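Local structure of 30-kDa cleavage and polyadenylation specificity factor 30 (Arabidopsis thaliana, 5ZUU) at residues Glu28-Glu31 / Leu32-Gln36; Thr41-Ser44 / Asn45-Lys48; Pro124-Glu127 / Asn128-Val131. The protein recognises m6A-modified RNA through the YTH domain described here and, within the CPSF complex, helps to select poly(A) sites during pre-mRNA 3'-end formation. One frame throughout, in Å; residues are numbered along the deposited sequence.

Contact 1 of 3, residues Glu28-Glu31 / Leu32-Gln36; sequences ENFE and LSVQQ
F30 and V34 lie side by side on one face of helix 27-36, one turn apart and pointing the same way. CG of F30 stands anti to the backbone N (chi1 162°). This carries the ring along the helix, where its CE1 meets CG2 of V34 at 3.8 Å. The methyl comes in obliquely to the ring. V34 puts CG1 anti to its own backbone N (chi1 170°), and this turns CG2 back toward the previous turn. CG2 therefore also lies 3.3 Å from the carbonyl O of F30. That oxygen accepts the N-H of V34 at 3.0 Å. L32, S33 and Q35 repeat this i to i+4 pattern with E28, N29 and E31, as in a regular alpha-helix. CB of L32 rests 3.5 Å from N29 O, and CB of S33 packs 3.3 Å from F30 O. The buried OG of S33 turns off the helix to V38 O and to the indole NE1 of W107, so two partners grip it. N29 and L32 meet the loop residue W90. YTH domains hold m6A between tryptophans, so W39 and W90 probably belong to that cage. The helix lies between two layers. F30 and V34 touch L160 of helix 159-172 and also L110 of strand 103-114, while N29 and S33 touch W39 of strand 38-39.

Contact 2 of 3, residues Thr41-Ser44 / Asn45-Lys48; sequences TQRS and NEAK
T41 holds OG1 anti to its backbone N (chi1 -170°), and N45 sets CG beside its own backbone N (chi1 -71°). The two side chains cross at about a right angle. ND2 of N45 gives T41 OG1 a weak hydrogen bond of 3.5 Å. The N45 and Q42 side chains run side by side, amide planes 86° apart, and their NH2 groups are not bonded to each other. Q42 NE2 is bonded to D136. Backbone bonds close the turn into helix 46-55: N45 N to Q42 O at 2.9 Å and E46 N to R43 O at 3.2 Å. R43 NE and E46 OE1 are 4.4 Å apart, too far for a salt bridge. Waters fill in: one joins E46 OE1 to R43 O, another weakly to R43 NE, and a third links E46 OE2 to T41 N. A leucine in place of N45 would probably leave T41 OG1 without this weak donor and set an apolar group beside the Q42 amide. E46 OE2 also accepts R101 N. Q42 packs on a modified group of the bound RNA, probably its m6A. The contact is thus mostly polar, and water probably softens the attraction between R43 and E46.

Contact 3 of 3, residues Pro124-Glu127 / Asn128-Val131; sequences PYNE and NLPV
The carbonyl O of N126 accepts the backbone N-H of L129 at 3.1 Å, the bond that closes a type I' beta turn from N126 to L129. The donor stands above the carbonyl plane, 41° out of it. E127 and N128 occupy the two middle positions, both with positive phi (62° and 58°). The positive phi of N128 brings its CB to 3.0 Å from the O of E127. L129 lies over the turn. Its CG is anti to the carbonyl carbon and beside the backbone N, which brings CD1 to 3.3 Å from N126 O, the same oxygen that takes the hydrogen bond. CD1 also meets two polar side chains. It is 3.7 Å from ND2 of N126, whose side chain it crosses at a slant, and 3.6 Å from OE1 of E127, which runs alongside it in the same direction. The N126 amide has its own partners. ND2 gives a hydrogen bond to a water 3.2 Å away and a weak one to I133 O. The water also lies within bonding distance of P130 O, so it can tie the turn to the strand that follows. On the other side of the loop, N128 crosses P124 at about a right angle, and its OD1 lies 3.3 Å from P124 CA. The turn forms the second half of the loop that joins strands 122-123 and 129-130, a small, weakly bonded hairpin with backbone bonds of L129 with N123 and of V131 with L121. R122 NH1 also bonds N128 O. N126 touches Q138 of strand 138-140, while P124 and V131 rest on V144 of helix 142-154.

All three contacts are local, between neighbours in the chain within the YTH domain, and no two of them touch. They share no element: contact 1 lies on helix 27-36, contact 2 at the start of helix 46-55, and contact 3 in the hairpin of strands 122-123 and 129-130. Contact 1 is half buried against the main sheet and helix 159-172, and its side chains meet mainly through apolar carbons. Contact 2 is partly buried and lies nearest the bound RNA, about 4 Å from it at the nearest atoms. Contact 3 is on the surface, its centre about 28 Å from that of contact 1. Water bridges are most prominent in contact 2, while contact 3 is a backbone-closed turn with L129 packed on it.

Contact 1 of 3, residues Glu28-Glu31 / Leu32-Gln36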
ATOM      1  N   GLU A  28      -3.726  -4.824  12.904  1.00 22.11           N
ATOM      2  CA  GLU A  28      -4.295  -3.635  13.551  1.00 23.34           C
ATOM      3  C   GLU A  28      -3.782  -2.411  12.856  1.00 19.55           C
ATOM      4  O   GLU A  28      -4.579  -1.543  12.573  1.00 16.63           O
ATOM      5  CB  GLU A  28      -4.007  -3.556  15.042  1.00 27.68           C
ATOM      6  CG  GLU A  28      -4.599  -4.709  15.847  1.00 35.05           C
ATOM      7  CD  GLU A  28      -3.670  -5.929  15.974  1.00 45.70           C
ATOM      8  OE1 GLU A  28      -3.178  -6.213  17.102  1.00 61.71           O
ATOM      9  OE2 GLU A  28      -3.434  -6.615  14.951  1.00 46.44           O
ATOM     10  N   ASN A  29      -2.481  -2.294  12.582  1.00 16.75           N
ATOM     11  CA  ASN A  29      -1.957  -1.069  11.938  1.00 16.68           C
ATOM     12  C   ASN A  29      -2.472  -0.863  10.514  1.00 14.87           C
ATOM     13  O   ASN A  29      -2.758   0.193  10.112  1.00 13.49           O
ATOM     14  CB  ASN A  29      -0.436  -1.000  11.997  1.00 17.67           C
ATOM     15  CG  ASN A  29       0.095  -0.787  13.416  1.00 18.54           C
ATOM     16  OD1 ASN A  29       1.275  -0.907  13.673  1.00 18.60           O
ATOM     17  ND2 ASN A  29      -0.778  -0.481  14.303  1.00 14.74           N
ATOM     18  N   PHE A  30      -2.523  -1.942   9.786  1.00 14.54           N
ATOM     19  CA  PHE A  30      -3.062  -1.919   8.452  1.00 14.47           C
ATOM     20  C   PHE A  30      -4.511  -1.389   8.449  1.00 14.46           C
ATOM     21  O   PHE A  30      -4.899  -0.554   7.635  1.00 12.09           O
ATOM     22  CB  PHE A  30      -2.953  -3.335   7.872  1.00 14.21           C
ATOM     23  CG  PHE A  30      -3.840  -3.571   6.696  1.00 15.29           C
ATOM     24  CD1 PHE A  30      -3.716  -2.784   5.571  1.00 15.46           C
ATOM     25  CD2 PHE A  30      -4.841  -4.590   6.731  1.00 15.84           C
ATOM     26  CE1 PHE A  30      -4.530  -3.014   4.471  1.00 15.59           C
ATOM     27  CE2 PHE A  30      -5.636  -4.828   5.642  1.00 16.23           C
ATOM     28  CZ  PHE A  30      -5.489  -4.011   4.511  1.00 15.95           C
ATOM     29  N   GLU A  31      -5.302  -1.907   9.375  1.00 17.37           N
ATOM     30  CA  GLU A  31      -6.715  -1.423   9.535  1.00 20.91           C
ATOM     31  C   GLU A  31      -6.851   0.011   9.944  1.00 18.34           C
ATOM     32  O   GLU A  31      -7.636   0.730   9.377  1.00 17.61           O
ATOM     33  CB  GLU A  31      -7.505  -2.352  10.429  1.00 23.78           C
ATOM     34  CG  GLU A  31      -7.703  -3.653   9.680  1.00 28.47           C
ATOM     35  CD  GLU A  31      -8.406  -4.716  10.460  1.00 34.01           C
ATOM     36  OE1 GLU A  31      -9.068  -4.375  11.452  1.00 36.96           O
ATOM     37  OE2 GLU A  31      -8.298  -5.891  10.039  1.00 40.72           O
ATOM     38  N   LEU A  32      -5.977   0.452  10.828  1.00 20.83           N
ATOM     39  CA  LEU A  32      -5.876   1.852  11.165  1.00 21.06           C
ATOM     40  C   LEU A  32      -5.492   2.717   9.962  1.00 18.98           C
ATOM     41  O   LEU A  32      -6.029   3.838   9.771  1.00 19.70           O
ATOM     42  CB  LEU A  32      -4.846   2.021  12.280  1.00 25.79           C
ATOM     43  CG  LEU A  32      -5.068   3.155  13.272  1.00 32.04           C
ATOM     44  CD1 LEU A  32      -6.363   2.967  14.052  1.00 34.07           C
ATOM     45  CD2 LEU A  32      -3.902   3.224  14.248  1.00 32.22           C
ATOM     46  N   SER A  33      -4.542   2.221   9.162  1.00 15.06           N
ATOM     47  CA  SER A  33      -4.191   2.930   7.944  1.00 14.51           C
ATOM     48  C   SER A  33      -5.400   3.145   7.008  1.00 14.32           C
ATOM     49  O   SER A  33      -5.609   4.194   6.416  1.00 13.20           O
ATOM     50  CB  SER A  33      -3.093   2.162   7.225  1.00 12.66           C
ATOM     51  OG  SER A  33      -2.767   2.808   6.047  1.00 11.43           O
ATOM     52  N   VAL A  34      -6.178   2.095   6.883  1.00 16.46           N
ATOM     53  CA  VAL A  34      -7.373   2.103   6.038  1.00 17.89           C
ATOM     54  C   VAL A  34      -8.397   3.106   6.552  1.00 19.18           C
ATOM     55  O   VAL A  34      -8.966   3.855   5.765  1.00 20.48           O
ATOM     56  CB  VAL A  34      -7.966   0.688   5.942  1.00 18.32           C
ATOM     57  CG1 VAL A  34      -9.333   0.725   5.287  1.00 20.85           C
ATOM     58  CG2 VAL A  34      -7.025  -0.214   5.138  1.00 17.58           C
ATOM     59  N   GLN A  35      -8.624   3.139   7.861  0.50 19.28           N
ATOM     60  CA  GLN A  35      -9.607   4.074   8.439  0.50 19.61           C
ATOM     61  C   GLN A  35      -9.135   5.525   8.342  0.50 21.07           C
ATOM     62  O   GLN A  35      -9.940   6.428   8.176  0.50 21.37           O
ATOM     63  CB  GLN A  35      -9.954   3.678   9.896  0.50 19.27           C
ATOM     64  CG  GLN A  35     -10.768   4.705  10.700  0.50 18.65           C
ATOM     65  CD  GLN A  35     -12.078   5.062  10.040  0.50 18.48           C
ATOM     66  OE1 GLN A  35     -12.819   4.178   9.590  0.50 19.17           O
ATOM     67  NE2 GLN A  35     -12.372   6.356   9.963  0.50 17.16           N
ATOM     68  N   GLN A  36      -7.824   5.750   8.417  1.00 23.52           N
ATOM     69  CA  GLN A  36      -7.285   7.110   8.491  1.00 22.42           C
ATOM     70  C   GLN A  36      -6.593   7.625   7.256  1.00 18.17           C
ATOM     71  O   GLN A  36      -6.338   8.791   7.187  1.00 16.73           O
ATOM     72  CB  GLN A  36      -6.325   7.149   9.689  1.00 26.25           C
ATOM     73  CG  GLN A  36      -7.099   6.958  10.975  1.00 28.59           C
ATOM     74  CD  GLN A  36      -6.230   6.829  12.172  1.00 33.02           C
ATOM     75  OE1 GLN A  36      -5.091   7.286  12.203  1.00 34.51           O
ATOM     76  NE2 GLN A  36      -6.775   6.193  13.198  1.00 41.70           N
TER

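Contact 2 of 3, residues Thr41-Ser44 / Asn45-Lys48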
ATOM      1  N   THR A  41       6.424   4.321   8.110  1.00 14.39           N
ATOM      2  CA  THR A  41       7.334   3.179   7.935  1.00 14.77           C
ATOM      3  C   THR A  41       8.499   3.256   8.905  1.00 15.74           C
ATOM      4  O   THR A  41       8.587   4.166   9.733  1.00 16.38           O
ATOM      5  CB  THR A  41       7.771   3.015   6.444  1.00 14.35           C
ATOM      6  OG1 THR A  41       8.449   1.763   6.289  1.00 14.76           O
ATOM      7  CG2 THR A  41       8.669   4.153   5.939  1.00 14.14           C
ATOM      8  N   GLN A  42       9.392   2.275   8.834  1.00 18.01           N
ATOM      9  CA  GLN A  42      10.611   2.284   9.630  1.00 16.80           C
ATOM     10  C   GLN A  42      11.435   3.468   9.211  1.00 17.88           C
ATOM     11  O   GLN A  42      11.429   3.826   8.036  1.00 16.43           O
ATOM     12  CB  GLN A  42      11.445   1.050   9.361  1.00 16.72           C
ATOM     13  CG  GLN A  42      10.755  -0.207   9.793  1.00 16.37           C
ATOM     14  CD  GLN A  42      11.517  -1.430   9.400  1.00 16.39           C
ATOM     15  OE1 GLN A  42      12.483  -1.718  10.052  1.00 18.82           O
ATOM     16  NE2 GLN A  42      11.110  -2.153   8.313  1.00 14.49           N
ATOM     17  N   ARG A  43      12.154   4.083  10.165  1.00 18.02           N
ATOM     18  CA  ARG A  43      12.989   5.290   9.883  1.00 17.79           C
ATOM     19  C   ARG A  43      13.999   5.119   8.769  1.00 15.37           C
ATOM     20  O   ARG A  43      14.127   5.953   7.893  1.00 15.09           O
ATOM     21  CB  ARG A  43      13.651   5.774  11.149  1.00 20.11           C
ATOM     22  CG  ARG A  43      12.583   6.226  12.168  1.00 23.95           C
ATOM     23  CD  ARG A  43      13.106   7.033  13.335  1.00 28.47           C
ATOM     24  NE  ARG A  43      13.734   8.247  12.788  1.00 33.96           N
ATOM     25  CZ  ARG A  43      14.520   9.097  13.468  1.00 36.59           C
ATOM     26  NH1 ARG A  43      14.787   8.899  14.756  1.00 36.59           N
ATOM     27  NH2 ARG A  43      15.043  10.159  12.850  1.00 35.33           N
ATOM     28  N   SER A  44      14.642   3.979   8.750  1.00 14.80           N
ATOM     29  CA  SER A  44      15.565   3.647   7.683  1.00 14.32           C
ATOM     30  C   SER A  44      14.980   3.565   6.297  1.00 14.05           C
ATOM     31  O   SER A  44      15.747   3.473   5.324  1.00 14.67           O
ATOM     32  CB  SER A  44      16.183   2.271   7.966  1.00 14.73           C
ATOM     33  OG  SER A  44      15.159   1.282   8.030  1.00 16.53           O
ATOM     34  N   ASN A  45      13.655   3.525   6.154  1.00 12.95           N
ATOM     35  CA  ASN A  45      13.037   3.425   4.844  1.00 13.03           C
ATOM     36  C   ASN A  45      12.542   4.759   4.291  1.00 13.51           C
ATOM     37  O   ASN A  45      12.059   4.784   3.123  1.00 12.76           O
ATOM     38  CB  ASN A  45      11.847   2.425   4.879  1.00 12.77           C
ATOM     39  CG  ASN A  45      12.284   0.988   5.016  1.00 12.62           C
ATOM     40  OD1 ASN A  45      13.330   0.559   4.488  1.00 13.55           O
ATOM     41  ND2 ASN A  45      11.492   0.223   5.719  1.00 13.81           N
ATOM     42  N   GLU A  46      12.618   5.845   5.086  1.00 12.26           N
ATOM     43  CA  GLU A  46      11.913   7.059   4.716  1.00 12.81           C
ATOM     44  C   GLU A  46      12.520   7.787   3.488  1.00 15.45           C
ATOM     45  O   GLU A  46      11.797   8.324   2.618  1.00 15.40           O
ATOM     46  CB  GLU A  46      11.767   7.972   5.915  1.00 13.04           C
ATOM     47  CG  GLU A  46      10.968   7.318   7.007  1.00 13.59           C
ATOM     48  CD  GLU A  46      10.747   8.150   8.251  1.00 14.53           C
ATOM     49  OE1 GLU A  46      11.744   8.477   8.885  1.00 15.52           O
ATOM     50  OE2 GLU A  46       9.568   8.436   8.605  1.00 16.01           O
ATOM     51  N   ALA A  47      13.862   7.776   3.391  1.00 14.74           N
ATOM     52  CA  ALA A  47      14.541   8.449   2.329  1.00 14.33           C
ATOM     53  C   ALA A  47      14.260   7.756   0.992  1.00 14.10           C
ATOM     54  O   ALA A  47      14.155   8.413  -0.086  1.00 13.40           O
ATOM     55  CB  ALA A  47      16.032   8.430   2.589  1.00 14.17           C
ATOM     56  N   LYS A  48      14.161   6.453   1.037  1.00 13.10           N
ATOM     57  CA  LYS A  48      13.839   5.774  -0.178  1.00 14.37           C
ATOM     58  C   LYS A  48      12.416   5.934  -0.668  1.00 12.83           C
ATOM     59  O   LYS A  48      12.239   6.101  -1.868  1.00 11.98           O
ATOM     60  CB  LYS A  48      14.310   4.355  -0.196  1.00 16.48           C
ATOM     61  CG  LYS A  48      13.482   3.222   0.295  1.00 19.45           C
ATOM     62  CD  LYS A  48      14.089   2.011  -0.414  1.00 19.63           C
ATOM     63  CE  LYS A  48      14.088   0.836   0.463  1.00 21.01           C
ATOM     64  NZ  LYS A  48      14.470  -0.320  -0.384  1.00 21.74           N
TER
HETATM   65  O   HOH W   1       7.360   7.158   8.086  1.00  8.43           O
HETATM   66  O   HOH W   2      14.491   8.804   8.551  1.00 21.55           O
HETATM   67  O   HOH W   3      11.878  10.300  10.796  1.00 21.87           O
HETATM   68  O   HOH W   4      16.004   4.898   3.199  1.00 14.19           O

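Contact 3 of 3, residues Pro124-Glu127 / Asn128-Val131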
ATOM      1  N   PRO A 124      13.403  -9.103 -10.109  1.00 13.57           N
ATOM      2  CA  PRO A 124      14.834  -8.847 -10.448  1.00 14.47           C
ATOM      3  C   PRO A 124      15.561  -7.946  -9.449  1.00 14.89           C
ATOM      4  O   PRO A 124      16.720  -8.124  -9.234  1.00 14.75           O
ATOM      5  CB  PRO A 124      14.775  -8.181 -11.817  1.00 13.95           C
ATOM      6  CG  PRO A 124      13.515  -8.637 -12.419  1.00 14.25           C
ATOM      7  CD  PRO A 124      12.540  -8.862 -11.272  1.00 14.18           C
ATOM      8  N   TYR A 125      14.853  -7.022  -8.808  1.00 14.54           N
ATOM      9  CA  TYR A 125      15.458  -6.165  -7.815  1.00 13.84           C
ATOM     10  C   TYR A 125      15.735  -6.880  -6.508  1.00 14.26           C
ATOM     11  O   TYR A 125      16.351  -6.330  -5.634  1.00 14.89           O
ATOM     12  CB  TYR A 125      14.559  -4.946  -7.540  1.00 12.66           C
ATOM     13  CG  TYR A 125      14.434  -3.910  -8.636  1.00 11.75           C
ATOM     14  CD1 TYR A 125      15.191  -3.948  -9.834  1.00 11.47           C
ATOM     15  CD2 TYR A 125      13.623  -2.799  -8.423  1.00 11.42           C
ATOM     16  CE1 TYR A 125      15.101  -2.935 -10.766  1.00 10.40           C
ATOM     17  CE2 TYR A 125      13.516  -1.792  -9.340  1.00 10.70           C
ATOM     18  CZ  TYR A 125      14.263  -1.860 -10.487  1.00 11.01           C
ATOM     19  OH  TYR A 125      14.055  -0.868 -11.376  1.00 11.31           O
ATOM     20  N   ASN A 126      15.191  -8.058  -6.282  1.00 15.68           N
ATOM     21  CA  ASN A 126      15.506  -8.796  -5.092  1.00 15.64           C
ATOM     22  C   ASN A 126      16.003 -10.190  -5.500  1.00 15.85           C
ATOM     23  O   ASN A 126      15.447 -11.178  -5.107  1.00 15.10           O
ATOM     24  CB  ASN A 126      14.277  -8.898  -4.186  1.00 16.29           C
ATOM     25  CG  ASN A 126      14.611  -9.530  -2.850  1.00 15.75           C
ATOM     26  OD1 ASN A 126      15.726  -9.330  -2.381  1.00 19.77           O
ATOM     27  ND2 ASN A 126      13.704 -10.248  -2.234  1.00 13.25           N
ATOM     28  N   GLU A 127      17.012 -10.250  -6.356  1.00 18.19           N
ATOM     29  CA  GLU A 127      17.671 -11.530  -6.736  1.00 20.51           C
ATOM     30  C   GLU A 127      16.759 -12.525  -7.432  1.00 18.99           C
ATOM     31  O   GLU A 127      16.922 -13.753  -7.311  1.00 15.87           O
ATOM     32  CB  GLU A 127      18.247 -12.210  -5.503  1.00 26.76           C
ATOM     33  CG  GLU A 127      19.312 -11.400  -4.834  1.00 30.96           C
ATOM     34  CD  GLU A 127      19.703 -11.994  -3.505  1.00 37.11           C
ATOM     35  OE1 GLU A 127      19.009 -12.891  -2.991  1.00 42.29           O
ATOM     36  OE2 GLU A 127      20.729 -11.545  -2.969  1.00 49.12           O
ATOM     37  N   ASN A 128      15.767 -11.994  -8.156  1.00 18.22           N
ATOM     38  CA  ASN A 128      14.852 -12.849  -8.862  1.00 18.63           C
ATOM     39  C   ASN A 128      14.113 -13.835  -7.922  1.00 16.88           C
ATOM     40  O   ASN A 128      13.678 -14.894  -8.353  1.00 18.21           O
ATOM     41  CB  ASN A 128      15.593 -13.635  -9.985  1.00 19.26           C
ATOM     42  CG  ASN A 128      16.326 -12.760 -10.957  1.00 20.09           C
ATOM     43  OD1 ASN A 128      15.780 -11.806 -11.492  1.00 25.83           O
ATOM     44  ND2 ASN A 128      17.556 -13.145 -11.282  1.00 22.86           N
ATOM     45  N   LEU A 129      13.975 -13.484  -6.661  1.00 16.53           N
ATOM     46  CA  LEU A 129      13.190 -14.238  -5.726  1.00 16.99           C
ATOM     47  C   LEU A 129      11.656 -13.979  -5.948  1.00 16.64           C
ATOM     48  O   LEU A 129      11.270 -12.907  -6.432  1.00 13.99           O
ATOM     49  CB  LEU A 129      13.577 -13.829  -4.308  1.00 18.46           C
ATOM     50  CG  LEU A 129      14.986 -14.271  -3.861  1.00 18.82           C
ATOM     51  CD1 LEU A 129      15.466 -13.420  -2.679  1.00 19.10           C
ATOM     52  CD2 LEU A 129      15.004 -15.745  -3.534  1.00 18.69           C
ATOM     53  N   PRO A 130      10.790 -14.937  -5.565  1.00 16.63           N
ATOM     54  CA  PRO A 130       9.357 -14.748  -5.750  1.00 16.16           C
ATOM     55  C   PRO A 130       8.895 -13.532  -4.989  1.00 15.78           C
ATOM     56  O   PRO A 130       9.423 -13.247  -3.939  1.00 18.44           O
ATOM     57  CB  PRO A 130       8.713 -16.021  -5.183  1.00 17.01           C
ATOM     58  CG  PRO A 130       9.803 -16.860  -4.698  1.00 18.07           C
ATOM     59  CD  PRO A 130      11.123 -16.320  -5.172  1.00 18.37           C
ATOM     60  N   VAL A 131       7.972 -12.769  -5.547  1.00 14.88           N
ATOM     61  CA  VAL A 131       7.586 -11.503  -4.911  1.00 14.09           C
ATOM     62  C   VAL A 131       7.053 -11.602  -3.488  1.00 13.75           C
ATOM     63  O   VAL A 131       7.084 -10.609  -2.774  1.00 14.32           O
ATOM     64  CB  VAL A 131       6.576 -10.734  -5.748  1.00 14.78           C
ATOM     65  CG1 VAL A 131       7.180 -10.407  -7.105  1.00 15.51           C
ATOM     66  CG2 VAL A 131       5.264 -11.516  -5.924  1.00 15.15           C
TER
HETATM   67  O   HOH W   5      11.348 -11.218  -4.201  1.00 13.25           O